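Local coordinates for two-domain protein containing predicted PHP-like metal-dependent phosphoesterase (Bacteroides vulgatus ATCC 8482, PDB 3E38) that probably acts as a metal-dependent phosphoesterase of the PHP family, holding three zinc ions, and may have 5'-3' exonuclease activity on DNA or RNA, at residues G101-I106 with G161-I166. Residues are numbered along the deposited sequence; the frame is centred on the assembly and turned at random.
Sequences GHFNAI and GCMHGI. With ZN (zinc ion), chain H.
The Phe103 ring meets Met163 at its edge: the terminal methyl CE lies near the ring plane, 4.1 Å from Phe103 CZ, an apolar contact between two side chains that cross at about a right angle. Beside it, the carbonyl O of Cys162 approaches the ring obliquely and loosely, 4.0 Å from Phe103 CD2 and equally far from CE2. Trp135 stacks with the same ring, Phe123 meets it edge-to-face, and Leu157 and His154 of helix 152-159 also touch it. Met163, a selenomethionine, has CG anti to its backbone N (chi1 -167°) and bends at chi3 (-56°), which returns CE to the ring edge while CG stays 4.2 Å from Phe103 CE2. The segments are not paired as strands: their closest CA atoms, those of Phe103 and Met163, stand 8.6 Å apart, and strand 132-135 lies between 102-106 and 165-170 in the sheet order. The contact thus joins strand 102-106 to the turn that follows helix 152-159, and buries just 104 Å². With an alanine at Phe103, the Met163 methyl is likely to face a gap, and Trp135 and Phe123 to lose their ring partner. One residue earlier on the strand, His102 binds zinc through ND1 at 2.3 Å, a metal shared with Glu93 and His137. The contact itself is buried and mainly apolar, without hydrogen bonds between the segments, and rests on shape and dispersion; zinc coordination falls to the adjacent His102, whose side chain does not touch 161-166.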
loop_
_atom_site.group_PDB
_atom_site.type_symbol
_atom_site.label_atom_id
_atom_site.label_comp_id
_atom_site.label_asym_id
_atom_site.label_seq_id
_atom_site.Cartn_x
_atom_site.Cartn_y
_atom_site.Cartn_z
ATOM N N GLY B 101 8.077 -38.326 8.787
ATOM C CA GLY B 101 7.875 -37.117 8.022
ATOM C C GLY B 101 9.110 -36.271 7.978
ATOM O O GLY B 101 10.199 -36.776 7.763
ATOM N N HIS B 102 8.934 -34.970 8.152
ATOM C CA HIS B 102 10.057 -34.005 8.108
ATOM C C HIS B 102 10.310 -33.374 9.448
ATOM O O HIS B 102 9.382 -32.897 10.102
ATOM C CB HIS B 102 9.745 -32.837 7.169
ATOM C CG HIS B 102 9.452 -33.222 5.758
ATOM N ND1 HIS B 102 9.534 -32.322 4.722
ATOM C CD2 HIS B 102 9.085 -34.400 5.204
ATOM C CE1 HIS B 102 9.218 -32.928 3.589
ATOM N NE2 HIS B 102 8.959 -34.191 3.851
ATOM N N PHE B 103 11.575 -33.364 9.848
ATOM C CA PHE B 103 12.049 -32.700 11.080
ATOM C C PHE B 103 13.219 -31.774 10.784
ATOM O O PHE B 103 14.018 -32.037 9.933
ATOM C CB PHE B 103 12.583 -33.678 12.109
ATOM C CG PHE B 103 11.519 -34.492 12.856
ATOM C CD1 PHE B 103 10.649 -35.311 12.189
ATOM C CD2 PHE B 103 11.451 -34.441 14.252
ATOM C CE1 PHE B 103 9.682 -36.031 12.876
ATOM C CE2 PHE B 103 10.492 -35.137 14.941
ATOM C CZ PHE B 103 9.603 -35.942 14.252
ATOM N N ASN B 104 13.319 -30.716 11.568
ATOM C CA ASN B 104 14.490 -29.851 11.564
ATOM C C ASN B 104 15.345 -30.109 12.781
ATOM O O ASN B 104 14.857 -30.286 13.878
ATOM C CB ASN B 104 14.141 -28.387 11.488
ATOM C CG ASN B 104 13.936 -27.916 10.076
ATOM O OD1 ASN B 104 13.742 -28.712 9.167
ATOM N ND2 ASN B 104 14.003 -26.609 9.881
ATOM N N ALA B 105 16.639 -30.188 12.504
ATOM C CA ALA B 105 17.710 -30.335 13.479
ATOM C C ALA B 105 18.441 -29.007 13.447
ATOM O O ALA B 105 19.015 -28.647 12.426
ATOM C CB ALA B 105 18.640 -31.486 13.105
ATOM N N ILE B 106 18.346 -28.245 14.534
ATOM C CA ILE B 106 19.067 -26.976 14.613
ATOM C C ILE B 106 20.072 -27.026 15.769
ATOM O O ILE B 106 20.083 -27.917 16.641
ATOM C CB ILE B 106 18.125 -25.721 14.634
ATOM C CG1 ILE B 106 17.329 -25.627 15.937
ATOM C CG2 ILE B 106 17.163 -25.756 13.393
ATOM C CD1 ILE B 106 16.541 -24.366 16.090
ATOM N N GLY B 161 14.414 -38.762 22.753
ATOM C CA GLY B 161 15.002 -37.436 22.953
ATOM C C GLY B 161 15.279 -36.725 21.647
ATOM O O GLY B 161 16.145 -35.832 21.560
ATOM N N CYS B 162 14.521 -37.103 20.630
ATOM C CA CYS B 162 14.704 -36.541 19.275
ATOM C C CYS B 162 13.607 -35.613 18.808
ATOM O O CYS B 162 13.527 -35.306 17.614
ATOM C CB CYS B 162 14.862 -37.646 18.254
ATOM S SG CYS B 162 16.453 -38.395 18.409
HETATM N N MSE B 163 12.768 -35.203 19.755
HETATM C CA MSE B 163 11.698 -34.228 19.507
HETATM C C MSE B 163 11.616 -33.238 20.666
HETATM O O MSE B 163 11.208 -33.593 21.757
HETATM C CB MSE B 163 10.323 -34.916 19.329
HETATM C CG MSE B 163 9.272 -33.961 18.750
HETATM SE SE MSE B 163 7.413 -34.571 18.752
HETATM C CE MSE B 163 7.601 -36.237 17.761
ATOM N N HIS B 164 11.995 -32.000 20.423
ATOM C CA HIS B 164 11.964 -30.986 21.483
ATOM C C HIS B 164 10.850 -29.946 21.266
ATOM O O HIS B 164 10.453 -29.190 22.174
ATOM C CB HIS B 164 13.331 -30.328 21.591
ATOM C CG HIS B 164 14.444 -31.317 21.721
ATOM N ND1 HIS B 164 15.372 -31.535 20.726
ATOM C CD2 HIS B 164 14.750 -32.178 22.724
ATOM C CE1 HIS B 164 16.206 -32.482 21.114
ATOM N NE2 HIS B 164 15.850 -32.890 22.322
ATOM N N GLY B 165 10.352 -29.950 20.039
ATOM C CA GLY B 165 9.286 -29.057 19.637
ATOM C C GLY B 165 8.565 -29.544 18.429
ATOM O O GLY B 165 8.897 -30.589 17.848
ATOM N N ILE B 166 7.527 -28.798 18.108
ATOM C CA ILE B 166 6.708 -29.046 16.923
ATOM C C ILE B 166 6.294 -27.729 16.367
ATOM O O ILE B 166 6.022 -26.812 17.124
ATOM C CB ILE B 166 5.417 -29.784 17.248
ATOM C CG1 ILE B 166 5.705 -30.982 18.121
ATOM C CG2 ILE B 166 4.670 -30.220 15.968
ATOM C CD1 ILE B 166 4.425 -31.743 18.485
HETATM ZN ZN ZN H . 9.463 -30.046 4.975
HETATM O O HOH W 1 9.764 -28.299 5.344
#